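Local coordinates for FBP protein (Leishmania major, PDB 5OEZ) that probably hydrolyses fructose 1,6-bisphosphate to fructose 6-phosphate and phosphate as a magnesium-dependent, class 1 fructose-1,6-bisphosphatase of gluconeogenesis, at residues 230-235 with 328-333; 246-251 with 266-271. One frame throughout, in Å; residues are numbered along the deposited sequence.

Contact 1: residues 230-235 with 328-333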
ATOM      1  N   LYS C 230     -21.059 -19.943  37.248  1.00 39.20           N
ATOM      2  CA  LYS C 230     -20.076 -21.014  37.439  1.00 42.33           C
ATOM      3  C   LYS C 230     -20.665 -22.337  37.004  1.00 46.74           C
ATOM      4  O   LYS C 230     -20.003 -23.129  36.339  1.00 51.66           O
ATOM      5  CB  LYS C 230     -19.644 -21.122  38.894  1.00 43.34           C
ATOM      6  CG  LYS C 230     -18.877 -19.927  39.420  1.00 45.42           C
ATOM      7  CD  LYS C 230     -18.447 -20.193  40.855  1.00 45.17           C
ATOM      8  CE  LYS C 230     -17.716 -19.011  41.447  1.00 48.62           C
ATOM      9  NZ  LYS C 230     -17.584 -19.180  42.905  1.00 56.90           N
ATOM     10  N   GLU C 231     -21.915 -22.581  37.391  1.00 47.74           N
ATOM     11  CA  GLU C 231     -22.581 -23.828  37.023  1.00 50.16           C
ATOM     12  C   GLU C 231     -22.722 -23.981  35.521  1.00 39.78           C
ATOM     13  O   GLU C 231     -22.530 -25.067  34.997  1.00 42.08           O
ATOM     14  CB  GLU C 231     -23.944 -23.941  37.710  1.00 49.34           C
ATOM     15  CG  GLU C 231     -23.820 -24.140  39.213  1.00 50.56           C
ATOM     16  CD  GLU C 231     -25.158 -24.191  39.939  1.00 54.28           C
ATOM     17  OE1 GLU C 231     -26.223 -24.465  39.295  1.00 60.93           O
ATOM     18  OE2 GLU C 231     -25.132 -24.008  41.189  1.00 60.23           O
ATOM     19  N   TYR C 232     -23.054 -22.892  34.853  1.00 37.69           N
ATOM     20  CA  TYR C 232     -23.194 -22.886  33.403  1.00 44.50           C
ATOM     21  C   TYR C 232     -21.871 -23.234  32.735  1.00 44.01           C
ATOM     22  O   TYR C 232     -21.815 -24.082  31.841  1.00 38.23           O
ATOM     23  CB  TYR C 232     -23.703 -21.522  32.919  1.00 46.79           C
ATOM     24  CG  TYR C 232     -23.541 -21.264  31.428  1.00 50.24           C
ATOM     25  CD1 TYR C 232     -24.216 -22.032  30.495  1.00 52.00           C
ATOM     26  CD2 TYR C 232     -22.717 -20.244  30.956  1.00 49.09           C
ATOM     27  CE1 TYR C 232     -24.086 -21.788  29.146  1.00 44.10           C
ATOM     28  CE2 TYR C 232     -22.566 -20.005  29.602  1.00 43.99           C
ATOM     29  CZ  TYR C 232     -23.253 -20.774  28.699  1.00 46.86           C
ATOM     30  OH  TYR C 232     -23.133 -20.524  27.339  1.00 49.76           O
ATOM     31  N   ILE C 233     -20.805 -22.591  33.189  1.00 45.01           N
ATOM     32  CA  ILE C 233     -19.487 -22.841  32.624  1.00 48.60           C
ATOM     33  C   ILE C 233     -19.046 -24.284  32.907  1.00 50.89           C
ATOM     34  O   ILE C 233     -18.551 -24.952  32.000  1.00 54.72           O
ATOM     35  CB  ILE C 233     -18.451 -21.788  33.070  1.00 49.70           C
ATOM     36  CG1 ILE C 233     -18.824 -20.407  32.511  1.00 50.15           C
ATOM     37  CG2 ILE C 233     -17.042 -22.169  32.624  1.00 47.50           C
ATOM     38  CD1 ILE C 233     -18.806 -20.274  30.989  1.00 51.45           C
ATOM     39  N   ASP C 234     -19.274 -24.771  34.127  1.00 46.46           N
ATOM     40  CA  ASP C 234     -18.953 -26.164  34.460  1.00 53.27           C
ATOM     41  C   ASP C 234     -19.707 -27.151  33.553  1.00 49.10           C
ATOM     42  O   ASP C 234     -19.150 -28.165  33.131  1.00 50.04           O
ATOM     43  CB  ASP C 234     -19.233 -26.460  35.940  1.00 50.20           C
ATOM     44  CG  ASP C 234     -18.260 -25.744  36.896  1.00 60.46           C
ATOM     45  OD1 ASP C 234     -17.332 -25.028  36.449  1.00 64.67           O
ATOM     46  OD2 ASP C 234     -18.440 -25.884  38.131  1.00 76.90           O
ATOM     47  N   TYR C 235     -20.956 -26.830  33.237  1.00 42.04           N
ATOM     48  CA  TYR C 235     -21.768 -27.665  32.367  1.00 42.01           C
ATOM     49  C   TYR C 235     -21.181 -27.727  30.944  1.00 45.80           C
ATOM     50  O   TYR C 235     -21.040 -28.809  30.404  1.00 48.73           O
ATOM     51  CB  TYR C 235     -23.209 -27.155  32.321  1.00 41.71           C
ATOM     52  CG  TYR C 235     -24.088 -27.945  31.378  1.00 49.56           C
ATOM     53  CD1 TYR C 235     -24.683 -29.141  31.784  1.00 48.64           C
ATOM     54  CD2 TYR C 235     -24.323 -27.499  30.060  1.00 51.49           C
ATOM     55  CE1 TYR C 235     -25.500 -29.866  30.912  1.00 48.78           C
ATOM     56  CE2 TYR C 235     -25.120 -28.230  29.176  1.00 45.50           C
ATOM     57  CZ  TYR C 235     -25.701 -29.407  29.604  1.00 50.87           C
ATOM     58  OH  TYR C 235     -26.479 -30.138  28.748  1.00 57.71           O
ATOM     59  N   VAL C 328     -27.399 -18.582  24.077  1.00 46.69           N
ATOM     60  CA  VAL C 328     -27.854 -17.599  25.076  1.00 46.37           C
ATOM     61  C   VAL C 328     -29.033 -18.134  25.901  1.00 39.61           C
ATOM     62  O   VAL C 328     -29.088 -17.873  27.093  1.00 44.08           O
ATOM     63  CB  VAL C 328     -28.206 -16.236  24.453  1.00 38.39           C
ATOM     64  CG1 VAL C 328     -28.782 -15.278  25.489  1.00 37.59           C
ATOM     65  CG2 VAL C 328     -26.967 -15.625  23.845  1.00 43.00           C
ATOM     66  N   ASP C 329     -29.960 -18.879  25.280  1.00 46.27           N
ATOM     67  CA  ASP C 329     -31.081 -19.537  26.026  1.00 50.36           C
ATOM     68  C   ASP C 329     -30.576 -20.552  27.063  1.00 48.83           C
ATOM     69  O   ASP C 329     -31.092 -20.590  28.161  1.00 51.50           O
ATOM     70  CB  ASP C 329     -32.073 -20.255  25.093  1.00 50.45           C
ATOM     71  CG  ASP C 329     -32.887 -19.291  24.211  1.00 56.89           C
ATOM     72  OD1 ASP C 329     -32.962 -18.081  24.514  1.00 54.78           O
ATOM     73  OD2 ASP C 329     -33.430 -19.751  23.179  1.00 65.46           O
ATOM     74  N   LEU C 330     -29.553 -21.342  26.714  1.00 45.83           N
ATOM     75  CA  LEU C 330     -28.992 -22.319  27.642  1.00 52.49           C
ATOM     76  C   LEU C 330     -28.362 -21.608  28.842  1.00 48.14           C
ATOM     77  O   LEU C 330     -28.558 -22.024  29.970  1.00 44.66           O
ATOM     78  CB  LEU C 330     -27.963 -23.219  26.944  1.00 48.63           C
ATOM     79  CG  LEU C 330     -27.238 -24.264  27.806  1.00 53.86           C
ATOM     80  CD1 LEU C 330     -28.224 -25.301  28.284  1.00 53.64           C
ATOM     81  CD2 LEU C 330     -26.088 -24.930  27.059  1.00 53.15           C
ATOM     82  N   CYS C 331     -27.640 -20.525  28.570  1.00 46.53           N
ATOM     83  CA  CYS C 331     -27.030 -19.687  29.597  1.00 47.61           C
ATOM     84  C   CYS C 331     -28.082 -19.102  30.538  1.00 45.83           C
ATOM     85  O   CYS C 331     -27.956 -19.184  31.749  1.00 47.51           O
ATOM     86  CB  CYS C 331     -26.221 -18.563  28.932  1.00 45.17           C
ATOM     87  SG  CYS C 331     -25.350 -17.430  30.029  1.00 48.12           S
ATOM     88  N   MET C 332     -29.145 -18.542  29.976  1.00 43.21           N
ATOM     89  CA  MET C 332     -30.219 -17.974  30.785  1.00 44.36           C
ATOM     90  C   MET C 332     -30.985 -19.021  31.584  1.00 47.64           C
ATOM     91  O   MET C 332     -31.573 -18.694  32.616  1.00 47.27           O
ATOM     92  CB  MET C 332     -31.178 -17.141  29.917  1.00 45.23           C
ATOM     93  CG  MET C 332     -30.587 -15.827  29.421  1.00 43.57           C
ATOM     94  SD  MET C 332     -29.889 -14.753  30.711  1.00 54.65           S
ATOM     95  CE  MET C 332     -28.128 -15.044  30.530  1.00 47.57           C
ATOM     96  N   ALA C 333     -30.999 -20.267  31.112  1.00 44.10           N
ATOM     97  CA  ALA C 333     -31.674 -21.347  31.829  1.00 43.51           C
ATOM     98  C   ALA C 333     -31.008 -21.634  33.166  1.00 47.07           C
ATOM     99  O   ALA C 333     -31.690 -21.994  34.118  1.00 49.37           O
ATOM    100  CB  ALA C 333     -31.735 -22.604  30.978  1.00 40.25           C
TER

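Contact 2: residues 246-251 with 266-271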
ATOM      1  N   ALA C 246     -13.288 -23.311  23.762  1.00 44.72           N
ATOM      2  CA  ALA C 246     -13.097 -21.989  24.353  1.00 43.57           C
ATOM      3  C   ALA C 246     -12.171 -21.122  23.472  1.00 51.00           C
ATOM      4  O   ALA C 246     -11.160 -21.608  22.955  1.00 46.40           O
ATOM      5  CB  ALA C 246     -12.534 -22.129  25.746  1.00 47.52           C
ATOM      6  N   ARG C 247     -12.574 -19.863  23.258  1.00 46.57           N
ATOM      7  CA  ARG C 247     -11.765 -18.837  22.587  1.00 43.74           C
ATOM      8  C   ARG C 247     -11.973 -17.527  23.330  1.00 45.35           C
ATOM      9  O   ARG C 247     -13.108 -17.117  23.517  1.00 42.28           O
ATOM     10  CB  ARG C 247     -12.208 -18.638  21.126  1.00 49.83           C
ATOM     11  CG  ARG C 247     -11.996 -19.833  20.209  1.00 46.40           C
ATOM     12  CD  ARG C 247     -10.523 -20.063  20.000  1.00 54.02           C
ATOM     13  NE  ARG C 247     -10.257 -21.143  19.056  1.00 59.07           N
ATOM     14  CZ  ARG C 247     -10.212 -22.445  19.352  1.00 62.78           C
ATOM     15  NH1 ARG C 247     -10.441 -22.897  20.589  1.00 72.15           N
ATOM     16  NH2 ARG C 247      -9.948 -23.312  18.379  1.00 66.25           N
ATOM     17  N   TYR C 248     -10.894 -16.879  23.766  1.00 45.66           N
ATOM     18  CA  TYR C 248     -10.971 -15.538  24.353  1.00 46.15           C
ATOM     19  C   TYR C 248      -9.744 -14.723  23.936  1.00 49.57           C
ATOM     20  O   TYR C 248      -8.662 -14.825  24.526  1.00 44.85           O
ATOM     21  CB  TYR C 248     -11.109 -15.600  25.875  1.00 43.19           C
ATOM     22  CG  TYR C 248     -11.494 -14.288  26.522  1.00 45.19           C
ATOM     23  CD1 TYR C 248     -12.791 -13.776  26.401  1.00 44.16           C
ATOM     24  CD2 TYR C 248     -10.584 -13.562  27.263  1.00 48.22           C
ATOM     25  CE1 TYR C 248     -13.159 -12.575  26.993  1.00 45.60           C
ATOM     26  CE2 TYR C 248     -10.938 -12.358  27.851  1.00 49.45           C
ATOM     27  CZ  TYR C 248     -12.226 -11.871  27.712  1.00 47.91           C
ATOM     28  OH  TYR C 248     -12.570 -10.684  28.310  1.00 57.22           O
ATOM     29  N   ILE C 249      -9.936 -13.941  22.879  1.00 48.79           N
ATOM     30  CA  ILE C 249      -8.909 -13.062  22.352  1.00 53.22           C
ATOM     31  C   ILE C 249      -8.567 -11.984  23.378  1.00 50.51           C
ATOM     32  O   ILE C 249      -7.425 -11.597  23.473  1.00 52.04           O
ATOM     33  CB  ILE C 249      -9.351 -12.411  21.008  1.00 52.63           C
ATOM     34  CG1 ILE C 249      -9.526 -13.467  19.907  1.00 54.99           C
ATOM     35  CG2 ILE C 249      -8.335 -11.376  20.521  1.00 52.24           C
ATOM     36  CD1 ILE C 249     -10.376 -12.996  18.727  1.00 63.31           C
ATOM     37  N   GLY C 250      -9.560 -11.480  24.108  1.00 60.51           N
ATOM     38  CA  GLY C 250      -9.376 -10.325  25.007  1.00 58.29           C
ATOM     39  C   GLY C 250      -9.552  -8.977  24.306  1.00 54.55           C
ATOM     40  O   GLY C 250      -9.136  -7.950  24.812  1.00 65.56           O
ATOM     41  N   SER C 251     -10.132  -8.984  23.112  1.00 52.83           N
ATOM     42  CA  SER C 251     -10.580  -7.774  22.424  1.00 61.70           C
ATOM     43  C   SER C 251     -12.049  -8.037  22.159  1.00 52.83           C
ATOM     44  O   SER C 251     -12.403  -8.947  21.405  1.00 49.95           O
ATOM     45  CB  SER C 251      -9.816  -7.552  21.105  1.00 66.77           C
ATOM     46  OG  SER C 251     -10.538  -6.745  20.168  1.00 70.73           O
ATOM     47  N   PHE C 266     -20.619 -15.028  23.640  1.00 40.98           N
ATOM     48  CA  PHE C 266     -19.659 -14.134  24.268  1.00 47.48           C
ATOM     49  C   PHE C 266     -20.259 -13.601  25.571  1.00 39.39           C
ATOM     50  O   PHE C 266     -21.370 -13.073  25.548  1.00 44.39           O
ATOM     51  CB  PHE C 266     -19.338 -12.965  23.321  1.00 40.10           C
ATOM     52  CG  PHE C 266     -18.418 -11.956  23.915  1.00 38.15           C
ATOM     53  CD1 PHE C 266     -17.063 -12.245  24.068  1.00 45.06           C
ATOM     54  CD2 PHE C 266     -18.911 -10.736  24.388  1.00 46.93           C
ATOM     55  CE1 PHE C 266     -16.200 -11.327  24.655  1.00 50.80           C
ATOM     56  CE2 PHE C 266     -18.059  -9.819  24.991  1.00 48.87           C
ATOM     57  CZ  PHE C 266     -16.704 -10.119  25.126  1.00 52.64           C
ATOM     58  N   CYS C 267     -19.504 -13.672  26.667  1.00 45.44           N
ATOM     59  CA  CYS C 267     -19.995 -13.247  27.998  1.00 44.89           C
ATOM     60  C   CYS C 267     -19.024 -12.329  28.729  1.00 39.02           C
ATOM     61  O   CYS C 267     -17.824 -12.579  28.761  1.00 40.25           O
ATOM     62  CB  CYS C 267     -20.240 -14.446  28.889  1.00 39.33           C
ATOM     63  SG  CYS C 267     -21.387 -15.648  28.260  1.00 53.79           S
ATOM     64  N   TYR C 268     -19.563 -11.232  29.251  1.00 40.67           N
ATOM     65  CA  TYR C 268     -18.943 -10.501  30.351  1.00 45.52           C
ATOM     66  C   TYR C 268     -19.951 -10.526  31.484  1.00 43.57           C
ATOM     67  O   TYR C 268     -20.781  -9.617  31.596  1.00 44.63           O
ATOM     68  CB  TYR C 268     -18.609  -9.069  30.031  1.00 48.55           C
ATOM     69  CG  TYR C 268     -17.331  -8.806  29.266  1.00 56.67           C
ATOM     70  CD1 TYR C 268     -16.079  -9.057  29.825  1.00 59.25           C
ATOM     71  CD2 TYR C 268     -17.374  -8.231  27.998  1.00 61.11           C
ATOM     72  CE1 TYR C 268     -14.903  -8.795  29.111  1.00 63.96           C
ATOM     73  CE2 TYR C 268     -16.211  -7.947  27.291  1.00 77.80           C
ATOM     74  CZ  TYR C 268     -14.977  -8.238  27.846  1.00 67.48           C
ATOM     75  OH  TYR C 268     -13.829  -7.966  27.138  1.00 92.16           O
ATOM     76  N   PRO C 269     -19.883 -11.570  32.307  1.00 41.26           N
ATOM     77  CA  PRO C 269     -20.864 -11.756  33.353  1.00 46.06           C
ATOM     78  C   PRO C 269     -20.632 -10.819  34.500  1.00 48.18           C
ATOM     79  O   PRO C 269     -19.579 -10.205  34.596  1.00 51.76           O
ATOM     80  CB  PRO C 269     -20.596 -13.181  33.829  1.00 44.56           C
ATOM     81  CG  PRO C 269     -19.134 -13.344  33.657  1.00 48.13           C
ATOM     82  CD  PRO C 269     -18.776 -12.545  32.418  1.00 43.87           C
ATOM     83  N   LYS C 270     -21.636 -10.707  35.358  1.00 51.55           N
ATOM     84  CA  LYS C 270     -21.514  -9.936  36.578  1.00 50.58           C
ATOM     85  C   LYS C 270     -20.455 -10.614  37.462  1.00 49.85           C
ATOM     86  O   LYS C 270     -20.379 -11.833  37.543  1.00 53.08           O
ATOM     87  CB  LYS C 270     -22.869  -9.896  37.283  1.00 65.77           C
ATOM     88  CG  LYS C 270     -23.029  -8.804  38.330  1.00 74.51           C
ATOM     89  CD  LYS C 270     -24.204  -8.972  39.297  1.00 93.81           C
ATOM     90  CE  LYS C 270     -25.535  -9.312  38.646  1.00 94.94           C
ATOM     91  NZ  LYS C 270     -26.156  -8.158  37.949  1.00115.26           N
ATOM     92  N   ASP C 271     -19.631  -9.817  38.101  1.00 57.10           N
ATOM     93  CA  ASP C 271     -18.674 -10.342  39.050  1.00 82.51           C
ATOM     94  C   ASP C 271     -18.553  -9.380  40.223  1.00 85.07           C
ATOM     95  O   ASP C 271     -18.825  -8.175  40.093  1.00 74.36           O
ATOM     96  CB  ASP C 271     -17.321 -10.777  38.433  1.00 97.96           C
ATOM     97  CG  ASP C 271     -16.408  -9.670  38.092  1.00 95.68           C
ATOM     98  OD1 ASP C 271     -16.110  -8.806  38.930  1.00129.58           O
ATOM     99  OD2 ASP C 271     -15.861  -9.781  36.999  1.00107.38           O
TER

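Contact 1: residues 230-235 with 328-333
Tyr-232 and Cys-331 form the tight part of a helix-helix packing in the C-terminal half of the class 1 fructose-1,6-bisphosphatase fold. The short segments 230-235 and 328-333, from helices 227-238 and 325-338, approach to 9.7 Å between axes. Their directions differ by 129°, so they run roughly against each other. No hydrogen bond joins the two segments; the contact between them is apolar and sulfur-aromatic.

The Tyr-232 ring lies flat against the backbone and side chain of Cys-331. CA of Cys-331 sits over one face as a CH-pi contact, 3.6 Å from Tyr-232 CE1. The thiol takes part as well. It makes a sulfur-aromatic contact, with Cys-331 SG 4.1 Å from the centroid of the Tyr-232 ring and above the ring. The sulfur stands anti to the cysteine's own backbone N (chi1 -179°), which carries it to the far half of the ring, near CD2 and CE2. Both residues are buried, and both also touch Ile-265 of strand 265-268.

The other side of the contact is looser and partly exposed. Here Leu-330 touches both tyrosines. Its CG meets the edge of the Tyr-232 ring, near the ring plane, with Tyr-232 CE1 to Leu-330 CG at 4.2 Å. Leu-330 and Tyr-235 cross at about a right angle, and Phe-334 also meets the Tyr-235 ring. A salt bridge from Glu-231 to Arg-337 ties the same two helices together. On this partly exposed side a single methyl meets a ring carbon, Leu-330 CD2 to Tyr-235 CE2 at 4.0 Å.

Contact 2: residues 246-251 with 266-271
The fructose 6-phosphate site is the setting of this contact, where the loop after strand 245-246 meets strand 265-268. Tyr-248 and Tyr-268, like Arg-247, bind that ligand in another structure of this protein. The site holds no ligand in this chain. The two tyrosines meet through the end of Tyr-248. Its side chain extends anti to the backbone N (chi1 -167°), which brings the hydroxyl across to the strand. The two side chains cross at about a right angle. Tyr-248 OH comes within 3.1 Å of Tyr-268 CE1. The two hydroxyl oxygens, Tyr-248 OH and Tyr-268 OH, are 3.2 Å apart. Lys-278 and Asn-218, two more residues of the site, lie close to Tyr-268 and Tyr-248 respectively.

Phe-266 meets Tyr-248 from the strand, the two side chains lying oblique to each other. The two rings touch through one carbon each, Tyr-248 CE1 and Phe-266 CE1, at 4.0 Å. Phe-266 also packs on Asp-255 and Ile-256 of helix 252-262. The carboxylate of Asp-255 binds the backbone N atoms of Ile-249 and Gly-250, which holds the loop just ahead of the helix. Gly-250 N lies above one face of the Tyr-248 ring.

The loop also meets the second subunit, where Ala-246 N bonds to Asn-218 of that neighbouring chain. Arg-247 folds back on its own strand end. Its NH1 bonds to Ala-246 O at 2.8 Å, and that oxygen lies in the guanidinium plane.

Contact 2 is nested inside the chain loop closed by contact 1. The order is 230-235, 246-251, 266-271, 328-333, all within the C-terminal domain. The centres are 14 Å apart, and the nearest atoms of the two contacts are about 5 Å apart without touching. Strand 265-268 links them. Its residue Ile-265 packs against both helices of contact 1, while Phe-266 and Tyr-268 face contact 2. The strand pairs with 214-216 and with 317-323, which leads into helix 325-338. Side chains alternate along the strand, so the helix pair packs on one face and the sugar-phosphate site lies on the other, with the second subunit near the loop of contact 2.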